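Local coordinates for protein probable mRNA-capping enzyme (Acanthamoeba polyphaga mimivirus, PDB 3BGY) that removes the terminal phosphate from the 5'-triphosphate end of mRNA, as the triphosphatase domain of a larger viral capping enzyme, at residues A[15-18]-A[19-23]; A[180-183]-A[184-188]; A[220-223]-A[224-227]; A[230-233]-A[234-237]. All coordinates share one frame; numbering follows the deposited sequence. Where two conformers were deposited one is given.

Interaction 1: residues A[15-18]-A[19-23]; sequences FSEN and EYNEI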
# COMPACT_ATOMS: atom_id res chain seq x y z
N PHE A 15 6.45 1.32 -22.44
CA PHE A 15 5.05 1.37 -22.85
C PHE A 15 4.81 1.35 -24.34
O PHE A 15 5.53 2.00 -25.11
CB PHE A 15 4.37 2.64 -22.30
CG PHE A 15 4.56 2.85 -20.82
CD1 PHE A 15 4.30 1.81 -19.90
CD2 PHE A 15 5.01 4.09 -20.32
CE1 PHE A 15 4.50 2.00 -18.52
CE2 PHE A 15 5.21 4.29 -18.94
CZ PHE A 15 4.95 3.24 -18.05
N SER A 16 3.75 0.64 -24.74
CA SER A 16 3.32 0.62 -26.13
C SER A 16 2.60 1.96 -26.34
O SER A 16 2.29 2.66 -25.36
CB SER A 16 2.31 -0.51 -26.35
OG SER A 16 1.15 -0.28 -25.58
N GLU A 17 2.26 2.30 -27.58
CA GLU A 17 1.57 3.55 -27.84
C GLU A 17 0.22 3.63 -27.11
O GLU A 17 -0.09 4.66 -26.49
CB GLU A 17 1.37 3.76 -29.35
CG GLU A 17 0.64 5.07 -29.69
CD GLU A 17 0.40 5.26 -31.16
OE1 GLU A 17 0.62 4.32 -31.95
OE2 GLU A 17 0.01 6.38 -31.54
N ASN A 18 -0.53 2.52 -27.09
CA ASN A 18 -1.81 2.54 -26.41
C ASN A 18 -1.66 2.64 -24.89
O ASN A 18 -2.44 3.34 -24.26
CB ASN A 18 -2.67 1.33 -26.75
CG ASN A 18 -4.10 1.49 -26.24
OD1 ASN A 18 -4.75 2.52 -26.50
ND2 ASN A 18 -4.57 0.52 -25.48
N GLU A 19 -0.68 1.92 -24.33
CA GLU A 19 -0.43 1.97 -22.88
C GLU A 19 -0.03 3.37 -22.50
O GLU A 19 -0.55 3.93 -21.54
CB GLU A 19 0.67 1.01 -22.50
CG GLU A 19 0.21 -0.45 -22.47
CD GLU A 19 1.35 -1.44 -22.53
OE1 GLU A 19 2.54 -1.06 -22.69
OE2 GLU A 19 1.05 -2.64 -22.40
N TYR A 20 0.86 3.97 -23.30
CA TYR A 20 1.31 5.37 -23.08
C TYR A 20 0.09 6.31 -22.99
O TYR A 20 -0.06 7.07 -22.03
CB TYR A 20 2.23 5.79 -24.24
CG TYR A 20 2.86 7.18 -24.13
CD1 TYR A 20 2.14 8.35 -24.46
CD2 TYR A 20 4.23 7.31 -23.80
CE1 TYR A 20 2.77 9.63 -24.48
CE2 TYR A 20 4.86 8.55 -23.83
CZ TYR A 20 4.11 9.71 -24.18
OH TYR A 20 4.73 10.92 -24.21
N ASN A 21 -0.79 6.27 -23.99
CA ASN A 21 -1.96 7.16 -23.99
C ASN A 21 -2.95 6.93 -22.84
O ASN A 21 -3.48 7.88 -22.26
CB ASN A 21 -2.66 7.07 -25.36
CG ASN A 21 -1.80 7.68 -26.46
OD1 ASN A 21 -0.94 8.52 -26.19
ND2 ASN A 21 -2.05 7.29 -27.72
N GLU A 22 -3.11 5.67 -22.46
CA GLU A 22 -4.01 5.33 -21.36
C GLU A 22 -3.42 5.79 -20.02
O GLU A 22 -4.14 6.30 -19.19
CB GLU A 22 -4.29 3.83 -21.34
CG GLU A 22 -5.27 3.41 -22.42
CD GLU A 22 -5.73 1.95 -22.32
OE1 GLU A 22 -5.49 1.30 -21.27
OE2 GLU A 22 -6.36 1.47 -23.30
N ILE A 23 -2.10 5.65 -19.86
CA ILE A 23 -1.39 6.06 -18.63
C ILE A 23 -1.41 7.59 -18.51
O ILE A 23 -1.55 8.12 -17.41
CB ILE A 23 0.04 5.48 -18.58
CG1 ILE A 23 -0.08 3.97 -18.42
CG2 ILE A 23 0.85 6.00 -17.35
CD1 ILE A 23 1.16 3.19 -18.77
O HOH W 1 -0.46 8.43 -29.89
O HOH W 2 -3.88 5.06 -28.24
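One face of the Phe15 ring is covered by the CD1 methyl of Ile23, which sits 3.6 Å from the ring centroid in a CH-pi contact, offset toward the rim. At the edge of the ring, near its plane, lies OE1 of Glu19, and the two side chains Phe15 and Ile23 cross at about a right angle. Two further pairs of flat groups follow along the exposed side. The Asn18 amide and the Glu22 carboxylate stand almost perpendicular, 81° apart, and ND2 of Asn18 reaches OE2 of Glu22 from above the carboxylate plane at 3.0 Å, a bent bond. Glu17 and Asn21 run side by side; a water accepts a hydrogen bond from Asn21 ND2 and donates one to Glu17 OE2, while a second water links the same ND2 to Asn18 OD1. At the start of helix 17-32, Ser16 and Glu19 form a capping box. Ser16 is the N-cap: with chi1 at 63°, its OG is turned to accept a hydrogen bond from Glu19 N at 3.1 Å. In return, Ser16 N donates to Glu19 OE1 at 2.9 Å with a nearly straight N-H...O angle of 170°, so each residue binds the other's backbone. The other carboxylate oxygen of Glu19 accepts from the backbone N of Asp138, which ties the cap to the loop after strand 122-136. The first full turn closes through Tyr20 N to Ser16 O, at 2.8 Å. Phe15 and Ile23 also pack on Ile221 of helix 221-235 and on Ile144 of strand 142-152.

Interaction 2: residues A[180-183]-A[184-188]; sequences FTIN and KNSRI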
# COMPACT_ATOMS: atom_id res chain seq x y z
N PHE A 180 11.54 5.17 0.37
CA PHE A 180 12.62 6.06 -0.05
C PHE A 180 12.05 7.19 -0.89
O PHE A 180 11.54 6.95 -1.97
CB PHE A 180 13.65 5.26 -0.85
CG PHE A 180 14.19 4.08 -0.10
CD1 PHE A 180 15.26 4.24 0.79
CD2 PHE A 180 13.61 2.81 -0.26
CE1 PHE A 180 15.76 3.15 1.52
CE2 PHE A 180 14.11 1.70 0.47
CZ PHE A 180 15.20 1.87 1.37
N THR A 181 12.12 8.42 -0.38
CA THR A 181 11.60 9.56 -1.13
C THR A 181 12.70 9.98 -2.10
O THR A 181 13.65 10.65 -1.71
CB THR A 181 11.15 10.69 -0.16
OG1 THR A 181 10.07 10.21 0.65
CG2 THR A 181 10.62 11.90 -0.96
N ILE A 182 12.60 9.52 -3.33
CA ILE A 182 13.65 9.79 -4.32
C ILE A 182 13.74 11.22 -4.85
O ILE A 182 14.81 11.67 -5.25
CB ILE A 182 13.67 8.71 -5.42
CG1 ILE A 182 12.30 8.58 -6.08
CG2 ILE A 182 14.10 7.33 -4.82
CD1 ILE A 182 12.31 7.70 -7.35
N ASN A 183 12.60 11.91 -4.86
CA ASN A 183 12.49 13.31 -5.26
C ASN A 183 11.16 13.80 -4.72
O ASN A 183 10.42 13.03 -4.10
CB ASN A 183 12.62 13.53 -6.80
CG ASN A 183 11.66 12.67 -7.62
OD1 ASN A 183 10.45 12.67 -7.39
ND2 ASN A 183 12.20 11.98 -8.62
N LYS A 184 10.83 15.06 -4.99
CA LYS A 184 9.58 15.66 -4.50
C LYS A 184 8.29 15.02 -4.97
O LYS A 184 7.29 15.08 -4.28
CB LYS A 184 9.55 17.16 -4.82
CG LYS A 184 9.93 17.49 -6.26
CD LYS A 184 9.95 19.00 -6.53
CE LYS A 184 10.48 19.27 -7.94
NZ LYS A 184 10.60 20.73 -8.25
N ASN A 185 8.37 14.27 -6.07
CA ASN A 185 7.19 13.68 -6.68
C ASN A 185 6.99 12.18 -6.65
O ASN A 185 5.91 11.70 -7.00
CB ASN A 185 7.12 14.15 -8.13
CG ASN A 185 7.25 15.66 -8.26
OD1 ASN A 185 6.57 16.39 -7.55
ND2 ASN A 185 8.14 16.12 -9.13
N SER A 186 7.98 11.45 -6.18
CA SER A 186 7.86 10.00 -6.16
C SER A 186 8.59 9.37 -5.00
O SER A 186 9.59 9.90 -4.50
CB SER A 186 8.35 9.40 -7.48
OG SER A 186 9.68 9.77 -7.71
N ARG A 187 8.12 8.18 -4.63
CA ARG A 187 8.67 7.43 -3.50
C ARG A 187 8.70 5.95 -3.84
O ARG A 187 7.79 5.45 -4.51
CB ARG A 187 7.74 7.69 -2.31
CG ARG A 187 8.24 7.22 -0.97
CD ARG A 187 7.20 7.55 0.12
NE ARG A 187 6.12 6.55 0.06
CZ ARG A 187 4.86 6.79 -0.30
NH1 ARG A 187 4.47 8.01 -0.63
NH2 ARG A 187 4.03 5.77 -0.46
N ILE A 188 9.78 5.27 -3.45
CA ILE A 188 9.91 3.83 -3.66
C ILE A 188 9.55 3.16 -2.32
O ILE A 188 10.12 3.52 -1.31
CB ILE A 188 11.38 3.44 -4.03
CG1 ILE A 188 11.72 3.91 -5.46
CG2 ILE A 188 11.60 1.89 -3.91
CD1 ILE A 188 11.13 3.05 -6.59
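Phe180 and Ile188 form an antiparallel hydrogen-bonded pair, with Phe180 N to Ile188 O at 2.7 Å and Ile188 N to Phe180 O at 2.8 Å, while the short strand axes run at 143° to each other. Towards the turn the ladder frays: Ile182 N makes only a weak bond to Ser186 O. There the Asn183 side chain takes over. Its chi1 of 54° sets the amide between the backbone N and the carbonyl carbon, and the carbonyl bends back over the turn. OD1 receives Asn185 N at 2.9 Å, in the carbonyl plane and on a lone pair, and Ser186 OG lies 3.0 Å from the same OD1. Ile182 closes over this polar corner, its CG1 3.3 Å from Ser186 OG. Further along, CG2 of Ile182 meets CG1 of Ile188 at 4.2 Å, and CD2 of Phe180 touches CG2 of Ile188 at 4.3 Å. Thr181 and Arg187 sit on the opposite face of the hairpin, where CG of Arg187 passes 3.9 Å from OG1 of Thr181; its guanidinium forms a salt bridge with Asp189. This is the tip of the beta hairpin joining strands 169-183 and 186-196 of the closed barrel. Phe180 meets Tyr57 and Ile58 of helix 47-60, Ile182 and Ile188 pack on Leu213 of strand 208-215, and Glu227 of helix 221-235 binds both Asn183 ND2 and Ser186 OG.

Interaction 3: residues A[220-223]-A[224-227]; sequences DINT and LESE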
# COMPACT_ATOMS: atom_id res chain seq x y z
N ASP A 220 5.34 13.85 -15.65
CA ASP A 220 5.17 13.55 -17.08
C ASP A 220 5.40 12.05 -17.22
O ASP A 220 6.27 11.49 -16.57
CB ASP A 220 6.23 14.30 -17.87
CG ASP A 220 6.01 14.23 -19.39
OD1 ASP A 220 6.52 13.29 -20.03
OD2 ASP A 220 5.32 15.11 -19.92
N ILE A 221 4.69 11.41 -18.15
CA ILE A 221 4.89 9.97 -18.36
C ILE A 221 6.31 9.58 -18.77
O ILE A 221 6.78 8.47 -18.50
CB ILE A 221 3.87 9.43 -19.35
CG1 ILE A 221 3.86 7.89 -19.33
CG2 ILE A 221 4.15 9.99 -20.73
CD1 ILE A 221 2.82 7.28 -20.20
N ASN A 222 7.00 10.51 -19.46
CA ASN A 222 8.35 10.23 -19.90
C ASN A 222 9.30 10.18 -18.70
O ASN A 222 10.23 9.40 -18.67
CB ASN A 222 8.78 11.23 -20.97
CG ASN A 222 7.99 11.05 -22.24
OD1 ASN A 222 8.20 10.06 -22.96
ND2 ASN A 222 7.00 11.89 -22.46
N THR A 223 9.02 11.03 -17.70
CA THR A 223 9.78 11.00 -16.43
C THR A 223 9.48 9.66 -15.69
O THR A 223 10.40 9.01 -15.15
CB THR A 223 9.38 12.20 -15.57
OG1 THR A 223 9.58 13.38 -16.35
CG2 THR A 223 10.22 12.32 -14.30
N LEU A 224 8.21 9.24 -15.71
CA LEU A 224 7.81 7.98 -15.06
C LEU A 224 8.51 6.80 -15.73
O LEU A 224 9.07 5.95 -15.03
CB LEU A 224 6.30 7.78 -15.15
CG LEU A 224 5.70 6.46 -14.64
CD1 LEU A 224 5.86 6.36 -13.13
CD2 LEU A 224 4.26 6.34 -15.03
N GLU A 225 8.58 6.82 -17.06
CA GLU A 225 9.21 5.72 -17.80
C GLU A 225 10.69 5.65 -17.46
O GLU A 225 11.21 4.56 -17.22
CB GLU A 225 9.00 5.89 -19.32
CG GLU A 225 9.22 4.64 -20.13
CD GLU A 225 8.66 4.75 -21.56
OE1 GLU A 225 8.55 5.87 -22.10
OE2 GLU A 225 8.29 3.70 -22.12
N SER A 226 11.35 6.81 -17.35
CA SER A 226 12.78 6.86 -16.98
C SER A 226 12.98 6.32 -15.57
O SER A 226 13.92 5.58 -15.31
CB SER A 226 13.31 8.29 -17.03
OG SER A 226 13.36 8.75 -18.37
N GLU A 227 12.06 6.66 -14.66
CA GLU A 227 12.16 6.18 -13.28
C GLU A 227 11.92 4.67 -13.20
O GLU A 227 12.63 3.96 -12.49
CB GLU A 227 11.21 6.93 -12.35
CG GLU A 227 11.71 8.33 -12.04
CD GLU A 227 10.87 9.10 -11.04
OE1 GLU A 227 9.97 8.51 -10.40
OE2 GLU A 227 11.11 10.32 -10.90
O HOH W 3 9.98 8.06 -22.39
O HOH W 4 11.87 8.62 -20.75
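The N-terminal end of helix 221-235 is capped by Asp220, and its opening turns carry the contact between residues 220-223 and 224-227. Main-chain bonds link the two segments in the usual i to i+4 pattern, from Leu224 N to Asp220 O at 3.1 Å through to Glu227 N to Thr223 O. Asp220 supplies the cap through a single carboxylate oxygen. OD1 accepts Asn222 N at 2.9 Å, on the anti side and 25° out of the carboxylate plane, and also Asn222 ND2 at 2.8 Å, nearly along its C-O axis. Two donors of one residue thus grip a single oxygen; the ND2 bond, with a second between ND2 and Tyr20 OH of helix 17-32, fixes the amide's rotation. The negative carboxylate at this helix end would be expected to interact favourably with the helix dipole. One water donates to both Asn222 OD1 and Glu225 OE1, at 2.7 and 2.6 Å, bridging side chains whose own oxygens stay 4.3 Å apart. Another water donates to Asn222 O and hydrogen-bonds with Ser226 OG. With chi1 -75°, Glu227 CG lies opposite its carbonyl carbon and the extended chain runs beside Thr223, pointing the same way, CG2 of Thr223 being 4.0 Å from OE2 of Glu227. That carboxylate binds Asn183 and Ser186, whereas Glu225 OE2 accepts the backbone N of Ile14 and Phe15. Ile221 and Leu224 are buried, against helix 17-32 and strand 36-42 respectively. An aspartate N-cap binding the amide two residues on is typical of the beginning of an alpha-helix.

Interaction 4: residues A[230-233]-A[234-237]; sequences NVFM and IIQD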
# COMPACT_ATOMS: atom_id res chain seq x y z
N ASN A 230 15.05 2.82 -14.36
CA ASN A 230 16.08 2.82 -13.32
C ASN A 230 15.86 1.67 -12.33
O ASN A 230 16.81 0.95 -11.98
CB ASN A 230 16.11 4.15 -12.56
CG ASN A 230 16.75 5.28 -13.36
OD1 ASN A 230 17.41 5.07 -14.38
ND2 ASN A 230 16.56 6.51 -12.88
N VAL A 231 14.60 1.45 -11.94
CA VAL A 231 14.25 0.35 -11.01
C VAL A 231 14.48 -1.01 -11.68
O VAL A 231 15.06 -1.93 -11.06
CB VAL A 231 12.79 0.46 -10.51
CG1 VAL A 231 12.47 -0.66 -9.53
CG2 VAL A 231 12.55 1.81 -9.88
N PHE A 232 14.08 -1.14 -12.95
CA PHE A 232 14.32 -2.39 -13.70
C PHE A 232 15.80 -2.71 -13.84
O PHE A 232 16.17 -3.87 -13.83
CB PHE A 232 13.66 -2.37 -15.08
CG PHE A 232 12.21 -2.76 -15.06
CD1 PHE A 232 11.82 -4.06 -14.65
CD2 PHE A 232 11.21 -1.84 -15.41
CE1 PHE A 232 10.46 -4.44 -14.60
CE2 PHE A 232 9.85 -2.20 -15.37
CZ PHE A 232 9.47 -3.50 -14.96
N MET A 233 16.64 -1.68 -13.92
CA MET A 233 18.09 -1.89 -14.00
C MET A 233 18.65 -2.49 -12.70
O MET A 233 19.66 -3.22 -12.71
CB MET A 233 18.80 -0.60 -14.34
CG MET A 233 18.73 -0.25 -15.82
SD MET A 233 19.55 1.31 -16.18
CE MET A 233 21.27 0.96 -15.61
N ILE A 234 17.97 -2.23 -11.60
CA ILE A 234 18.39 -2.79 -10.32
C ILE A 234 17.88 -4.24 -10.18
O ILE A 234 18.68 -5.14 -9.92
CB ILE A 234 17.91 -1.94 -9.11
CG1 ILE A 234 18.41 -0.50 -9.24
CG2 ILE A 234 18.45 -2.50 -7.81
CD1 ILE A 234 17.46 0.51 -8.65
N ILE A 235 16.59 -4.47 -10.42
CA ILE A 235 16.03 -5.81 -10.25
C ILE A 235 16.47 -6.88 -11.25
O ILE A 235 16.50 -8.06 -10.90
CB ILE A 235 14.48 -5.82 -10.03
CG1 ILE A 235 13.71 -5.40 -11.27
CG2 ILE A 235 14.12 -4.86 -8.93
CD1 ILE A 235 12.19 -5.48 -11.10
N GLN A 236 16.87 -6.47 -12.45
CA GLN A 236 17.32 -7.42 -13.46
C GLN A 236 18.78 -7.83 -13.28
O GLN A 236 19.62 -7.03 -12.85
CB GLN A 236 17.04 -6.89 -14.87
CG GLN A 236 15.55 -6.82 -15.19
CD GLN A 236 15.21 -6.17 -16.53
OE1 GLN A 236 16.09 -5.58 -17.19
NE2 GLN A 236 14.02 -6.24 -16.92
N ASP A 237 19.06 -9.10 -13.56
CA ASP A 237 20.40 -9.66 -13.44
C ASP A 237 21.23 -9.41 -14.70
O ASP A 237 20.78 -9.81 -15.80
CB ASP A 237 20.33 -11.17 -13.14
CG ASP A 237 19.45 -11.50 -11.93
OD1 ASP A 237 19.43 -10.72 -10.95
OD2 ASP A 237 18.80 -12.56 -11.95
OXT ASP A 237 22.30 -8.78 -14.58
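Val231 O takes two backbone amides as helix 221-235 comes to its end: Ile235 N at 3.0 Å, in a nearly straight bond, and Ile234 N, also at 3.0 Å but from well above the carbonyl plane. The bond from Ile234 N to Asn230 O is weak, whereas Gln236 N still reaches Phe232 O at 3.0 Å, although the backbone of Gln236 is already extended (psi 143°). Among the side chains, Phe232 and Ile235 lie side by side and point the same way, CD1 of the ring meeting CD1 of the isoleucine at 3.8 Å. With chi1 at 69°, Ile235 CG1 is flanked by both main-chain branches, and this carries CD1 to the ring. NE2 of Gln236 also approaches Phe232 CD1, at 3.8 Å, with ring and amide planes 43° apart. Ile234 bends its CD1 back to 3.4 Å from Asn230 O. Around this last turn, Phe232 meets the rings of Trp140 and Phe42, Val231 and Ile235 pack on Phe42 of strand 36-42 and Leu211 of strand 208-215, and Ile234 rests on helix 47-60, whose Arg52 binds Ile234 O and forms a salt bridge with Asp237.

Along the chain the contacts follow one another in series, from the first helix to the end of this domain construct. Interactions 3 and 4 occupy the two ends of helix 221-235, with centres about 15 Å apart. The beginning of that helix meets interaction 1, centre to centre about 12 Å away, through Tyr20 with Asn222 and Phe15 with Glu225. It also meets the hairpin of interaction 2, about 13 Å away, through Glu227, while Val231 of interaction 4 packs on Ile188. Interactions 1 and 2 do not touch and lie about 23 Å apart. The last helix of the construct therefore connects the N-terminal helix to one hairpin of the eight-stranded antiparallel barrel, consistent with a tunnel-type triphosphatase fold.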